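Long-range contacts in Lic12234 (Leptospira interrogans, PDB 4TZH), which is of unknown function but, as a leucine-rich repeat protein of a pathogen, is probably a virulence factor and may bind partner molecules: residues A[97-102]-A[118-123]; A[132-137]-A[155-160]. All coordinates share one frame; numbering follows the deposited sequence.

Contact 1. Residues A[97-102]-A[118-123]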
loop_
_atom_site.group_PDB
_atom_site.type_symbol
_atom_site.label_atom_id
_atom_site.label_comp_id
_atom_site.label_asym_id
_atom_site.label_seq_id
_atom_site.Cartn_x
_atom_site.Cartn_y
_atom_site.Cartn_z
ATOM N N ASN A 97 -6.446 0.576 8.653
ATOM C CA ASN A 97 -7.585 0.269 7.795
ATOM C C ASN A 97 -8.288 -0.992 8.297
ATOM O O ASN A 97 -8.084 -1.387 9.450
ATOM C CB ASN A 97 -7.141 0.166 6.325
ATOM C CG ASN A 97 -7.103 1.501 5.652
ATOM O OD1 ASN A 97 -8.171 2.099 5.490
ATOM N ND2 ASN A 97 -5.910 2.020 5.296
ATOM N N SER A 98 -9.178 -1.563 7.473
ATOM C CA SER A 98 -9.959 -2.732 7.833
ATOM C C SER A 98 -9.593 -3.935 6.996
ATOM O O SER A 98 -10.470 -4.715 6.599
ATOM C CB SER A 98 -11.436 -2.387 7.680
ATOM O OG SER A 98 -11.735 -1.319 8.558
ATOM N N LEU A 99 -8.296 -4.104 6.694
ATOM C CA LEU A 99 -7.879 -5.230 5.876
ATOM C C LEU A 99 -7.710 -6.510 6.660
ATOM O O LEU A 99 -6.900 -6.557 7.582
ATOM C CB LEU A 99 -6.580 -4.920 5.118
ATOM C CG LEU A 99 -6.694 -3.837 4.073
ATOM C CD1 LEU A 99 -5.296 -3.288 3.753
ATOM C CD2 LEU A 99 -7.391 -4.346 2.822
ATOM N N SER A 100 -8.458 -7.564 6.274
ATOM C CA SER A 100 -8.273 -8.869 6.895
ATOM C C SER A 100 -7.515 -9.776 5.930
ATOM O O SER A 100 -6.926 -10.776 6.357
ATOM C CB SER A 100 -9.592 -9.488 7.350
ATOM O OG SER A 100 -10.530 -9.590 6.292
ATOM N N ASN A 101 -7.486 -9.397 4.635
ATOM C CA ASN A 101 -6.758 -10.111 3.582
ATOM C C ASN A 101 -6.227 -9.120 2.552
ATOM O O ASN A 101 -6.861 -8.082 2.347
ATOM C CB ASN A 101 -7.675 -11.103 2.868
ATOM C CG ASN A 101 -8.073 -12.293 3.704
ATOM O OD1 ASN A 101 -7.364 -13.298 3.778
ATOM N ND2 ASN A 101 -9.217 -12.199 4.350
ATOM N N LEU A 102 -5.114 -9.447 1.892
ATOM C CA LEU A 102 -4.593 -8.626 0.791
ATOM C C LEU A 102 -4.875 -9.409 -0.477
ATOM O O LEU A 102 -4.652 -10.629 -0.493
ATOM C CB LEU A 102 -3.071 -8.436 0.859
ATOM C CG LEU A 102 -2.469 -7.500 1.838
ATOM C CD1 LEU A 102 -0.957 -7.491 1.636
ATOM C CD2 LEU A 102 -3.001 -6.059 1.640
ATOM N N ASN A 118 0.578 -1.404 8.854
ATOM C CA ASN A 118 0.386 -1.392 10.316
ATOM C C ASN A 118 -1.086 -1.191 10.656
ATOM O O ASN A 118 -1.796 -0.497 9.937
ATOM C CB ASN A 118 1.127 -0.232 10.970
ATOM C CG ASN A 118 2.497 0.044 10.423
ATOM O OD1 ASN A 118 2.692 0.205 9.203
ATOM N ND2 ASN A 118 3.424 0.288 11.341
ATOM N N ASN A 119 -1.522 -1.728 11.801
ATOM C CA ASN A 119 -2.879 -1.490 12.279
ATOM C C ASN A 119 -3.967 -1.858 11.299
ATOM O O ASN A 119 -4.825 -1.030 10.947
ATOM C CB ASN A 119 -3.020 -0.022 12.751
ATOM C CG ASN A 119 -2.043 0.348 13.829
ATOM O OD1 ASN A 119 -1.089 1.090 13.604
ATOM N ND2 ASN A 119 -2.239 -0.199 15.006
ATOM N N ASN A 120 -3.945 -3.113 10.883
ATOM C CA ASN A 120 -4.979 -3.760 10.075
ATOM C C ASN A 120 -5.310 -5.065 10.803
ATOM O O ASN A 120 -4.934 -5.224 11.982
ATOM C CB ASN A 120 -4.535 -3.973 8.624
ATOM C CG ASN A 120 -4.724 -2.715 7.822
ATOM O OD1 ASN A 120 -5.852 -2.410 7.410
ATOM N ND2 ASN A 120 -3.650 -1.984 7.572
ATOM N N GLN A 121 -6.098 -5.949 10.183
ATOM C CA GLN A 121 -6.439 -7.183 10.874
ATOM C C GLN A 121 -5.984 -8.387 10.042
ATOM O O GLN A 121 -6.677 -9.411 9.953
ATOM C CB GLN A 121 -7.960 -7.185 11.158
ATOM C CG GLN A 121 -8.418 -5.971 11.982
ATOM C CD GLN A 121 -8.696 -4.789 11.083
ATOM O OE1 GLN A 121 -9.240 -4.949 9.990
ATOM N NE2 GLN A 121 -8.253 -3.591 11.477
ATOM N N LEU A 122 -4.815 -8.263 9.395
ATOM C CA LEU A 122 -4.339 -9.329 8.520
ATOM C C LEU A 122 -3.987 -10.572 9.299
ATOM O O LEU A 122 -3.386 -10.492 10.366
ATOM C CB LEU A 122 -3.114 -8.894 7.727
ATOM C CG LEU A 122 -3.335 -7.737 6.741
ATOM C CD1 LEU A 122 -1.966 -7.149 6.307
ATOM C CD2 LEU A 122 -4.136 -8.190 5.527
ATOM N N THR A 123 -4.337 -11.725 8.750
ATOM C CA THR A 123 -4.020 -13.000 9.369
ATOM C C THR A 123 -2.846 -13.645 8.675
ATOM O O THR A 123 -2.162 -14.466 9.271
ATOM C CB THR A 123 -5.241 -13.929 9.467
ATOM O OG1 THR A 123 -5.665 -14.235 8.137
ATOM C CG2 THR A 123 -6.369 -13.301 10.258
HETATM O O HOH W 1 -7.413 -0.213 11.913
HETATM O O HOH W 2 -4.901 -12.369 5.728
HETATM O O HOH W 3 -8.162 -13.489 7.345
#
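Gln121 and Asn120 reach across to the backbone of 97-102 with their side-chain amides. NE2 of Gln121 donates to Asn97 O at 3.0 Å, in the plane of that carbonyl, and the bond is nearly straight at 164°. A bend at chi2 (85°) folds the glutamine back over Ser98. OD1 of Asn120 accepts a hydrogen bond from Leu99 N at 3.1 Å, the donor tilted 20° from the carbonyl plane; its ND2 is held by Leu117 O and Leu94 O, which fixes the amide's rotation. This is the asparagine ladder of the leucine-rich repeat solenoid: asparagine suits the place because one flat group can accept from the preceding turn and donate both to it and to its own turn. Asn97 is the preceding rung, its ND2 bonded to Leu94 O and Ile71 O and its OD1 accepting from Ile76 N. Backbone bonds add Gln121 N to Leu99 O at 2.8 Å and Asn97 N to Asn119 O, with a water bridging Asn97 O and Asn119 O. Below these polar groups the leucines pack together: CD2 of Leu122 lies 4.1 Å from Leu99 CB and equally near Leu102 CG, and Leu102 also touches Pro126.

Contact 2. Residues A[132-137]-A[155-160]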
loop_
_atom_site.group_PDB
_atom_site.type_symbol
_atom_site.label_atom_id
_atom_site.label_comp_id
_atom_site.label_asym_id
_atom_site.label_seq_id
_atom_site.Cartn_x
_atom_site.Cartn_y
_atom_site.Cartn_z
ATOM N N LEU A 132 6.988 -8.919 -5.161
ATOM C CA LEU A 132 7.393 -7.513 -4.988
ATOM C C LEU A 132 8.896 -7.389 -4.919
ATOM O O LEU A 132 9.476 -7.122 -3.874
ATOM C CB LEU A 132 6.706 -6.914 -3.761
ATOM C CG LEU A 132 5.181 -6.888 -3.875
ATOM C CD1 LEU A 132 4.579 -6.400 -2.581
ATOM C CD2 LEU A 132 4.723 -5.977 -5.039
ATOM N N GLU A 133 9.546 -7.566 -6.076
ATOM C CA GLU A 133 11.009 -7.626 -6.134
ATOM C C GLU A 133 11.739 -6.400 -5.641
ATOM O O GLU A 133 12.893 -6.509 -5.218
ATOM C CB GLU A 133 11.496 -7.954 -7.557
ATOM C CG GLU A 133 10.933 -9.249 -8.119
ATOM C CD GLU A 133 11.513 -9.754 -9.426
ATOM O OE1 GLU A 133 12.740 -9.612 -9.640
ATOM O OE2 GLU A 133 10.745 -10.366 -10.202
ATOM N N ASN A 134 11.090 -5.211 -5.712
ATOM C CA ASN A 134 11.764 -3.995 -5.317
ATOM C C ASN A 134 11.423 -3.576 -3.871
ATOM O O ASN A 134 11.825 -2.510 -3.435
ATOM C CB ASN A 134 11.372 -2.897 -6.300
ATOM C CG ASN A 134 12.075 -3.078 -7.618
ATOM O OD1 ASN A 134 11.430 -3.123 -8.686
ATOM N ND2 ASN A 134 13.390 -3.160 -7.560
ATOM N N LEU A 135 10.700 -4.436 -3.134
ATOM C CA LEU A 135 10.298 -4.065 -1.783
ATOM C C LEU A 135 11.494 -3.998 -0.851
ATOM O O LEU A 135 12.233 -4.995 -0.755
ATOM C CB LEU A 135 9.242 -5.038 -1.289
ATOM C CG LEU A 135 8.351 -4.537 -0.159
ATOM C CD1 LEU A 135 7.474 -3.364 -0.620
ATOM C CD2 LEU A 135 7.521 -5.661 0.387
ATOM N N VAL A 136 11.651 -2.868 -0.139
ATOM C CA VAL A 136 12.746 -2.613 0.787
ATOM C C VAL A 136 12.247 -2.621 2.235
ATOM O O VAL A 136 12.958 -3.006 3.166
ATOM C CB VAL A 136 13.421 -1.271 0.412
ATOM C CG1 VAL A 136 14.504 -0.876 1.406
ATOM C CG2 VAL A 136 14.003 -1.333 -1.007
ATOM N N SER A 137 11.003 -2.166 2.425
ATOM C CA SER A 137 10.489 -2.093 3.786
ATOM C C SER A 137 9.046 -2.582 3.809
ATOM O O SER A 137 8.227 -2.138 2.994
ATOM C CB SER A 137 10.551 -0.644 4.274
ATOM O OG SER A 137 10.065 -0.593 5.609
ATOM N N LEU A 155 11.767 -11.950 -1.387
ATOM C CA LEU A 155 11.977 -10.496 -1.409
ATOM C C LEU A 155 13.428 -10.184 -1.056
ATOM O O LEU A 155 13.755 -9.835 0.072
ATOM C CB LEU A 155 10.995 -9.795 -0.447
ATOM C CG LEU A 155 9.512 -10.092 -0.679
ATOM C CD1 LEU A 155 8.678 -9.371 0.355
ATOM C CD2 LEU A 155 9.069 -9.695 -2.071
ATOM N N LYS A 156 14.301 -10.304 -2.058
ATOM C CA LYS A 156 15.746 -10.178 -1.852
ATOM C C LYS A 156 16.249 -8.779 -1.523
ATOM O O LYS A 156 17.356 -8.650 -0.988
ATOM C CB LYS A 156 16.524 -10.754 -3.053
ATOM C CG LYS A 156 16.144 -12.194 -3.400
ATOM C CD LYS A 156 16.525 -13.185 -2.301
ATOM C CE LYS A 156 16.126 -14.598 -2.649
ATOM N NZ LYS A 156 16.486 -15.550 -1.565
ATOM N N LYS A 157 15.449 -7.731 -1.787
ATOM C CA LYS A 157 15.863 -6.369 -1.487
ATOM C C LYS A 157 15.262 -5.913 -0.148
ATOM O O LYS A 157 15.546 -4.801 0.305
ATOM C CB LYS A 157 15.396 -5.434 -2.598
ATOM C CG LYS A 157 16.260 -5.534 -3.860
ATOM C CD LYS A 157 15.787 -4.564 -4.937
ATOM C CE LYS A 157 15.835 -3.106 -4.550
ATOM N NZ LYS A 157 15.764 -2.252 -5.765
ATOM N N LEU A 158 14.501 -6.805 0.505
ATOM C CA LEU A 158 13.860 -6.423 1.768
ATOM C C LEU A 158 14.934 -6.177 2.840
ATOM O O LEU A 158 15.785 -7.057 3.099
ATOM C CB LEU A 158 12.872 -7.501 2.173
ATOM C CG LEU A 158 11.879 -7.094 3.261
ATOM C CD1 LEU A 158 10.975 -5.967 2.770
ATOM C CD2 LEU A 158 11.084 -8.273 3.737
ATOM N N ARG A 159 14.888 -4.988 3.460
ATOM C CA ARG A 159 15.866 -4.596 4.473
ATOM C C ARG A 159 15.264 -4.510 5.856
ATOM O O ARG A 159 15.975 -4.644 6.852
ATOM C CB ARG A 159 16.578 -3.296 4.063
ATOM C CG ARG A 159 17.424 -3.439 2.768
ATOM C CD ARG A 159 18.485 -4.546 2.859
ATOM N NE ARG A 159 19.120 -4.875 1.575
ATOM C CZ ARG A 159 19.022 -6.044 0.944
ATOM N NH1 ARG A 159 18.291 -7.026 1.455
ATOM N NH2 ARG A 159 19.645 -6.236 -0.210
ATOM N N ILE A 160 13.949 -4.262 5.933
ATOM C CA ILE A 160 13.229 -4.202 7.202
ATOM C C ILE A 160 11.944 -4.965 7.082
ATOM O O ILE A 160 11.130 -4.670 6.185
ATOM C CB ILE A 160 12.911 -2.759 7.668
ATOM C CG1 ILE A 160 14.201 -1.918 7.829
ATOM C CG2 ILE A 160 12.126 -2.797 8.985
ATOM C CD1 ILE A 160 13.916 -0.499 8.357
HETATM O O HOH W 4 12.590 -7.307 -2.151
HETATM O O HOH W 5 14.125 -9.106 -4.841
#
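Leu135 and Leu158 run alongside each other in the same direction, with CG of Leu135 4.2 Å from CD1 of Leu158. Both place CG opposite the backbone N (chi1 -158° and -165°), which keeps the branched ends in step. Leu155 instead meets Leu135 at a slant, its CD1 3.9 Å from Leu135 CD2, while its other methyl, CD2, lies against Leu132, 3.2 Å from Leu132 O and near Leu132 CB. Leucine suits this buried place because each prong of its fork meets a different neighbour. On the outer side Lys157 runs its aliphatic chain past Glu133 O, CD coming to 3.5 Å. The guanidinium of Arg159 curls back over the Leu155-Leu158 turn, NH1 donating to Lys156 O and, from above the carbonyl plane, to Leu158 O. Between the backbones, Val136 O accepts two bonds, from Arg159 N at 2.8 Å and Ile160 N at 3.2 Å, and one water links Glu133 O, Leu135 O and Lys157 N. Each segment makes a type I turn and leads into its strand, Ser137 pairing in parallel with Ile160; strands 137-139 and 160-162 begin as neighbours in the sheet, with strand 114-116 beyond the first and 186-188 beyond the second.

Contacts 1 and 2 join successive turns of one solenoid, their centres 20 Å apart. Contact 1 pairs the loops that follow strands 91-93 and 114-116; contact 2 pairs those that lead into strands 137-139 and 160-162. Segments 118-123 and 132-137 belong to one connection, between strands 114-116 and 137-139. Neither contact is wholly core: each has buried leucines on the inside and a polar or charged outer side. What differs is the polar chemistry. In 97-102/118-123 neutral side-chain amides bond directly to the neighbouring backbone, whereas in 132-137/155-160 the clear direct bonds between the segments are backbone to backbone, and lysine and arginine contribute aliphatic carbons.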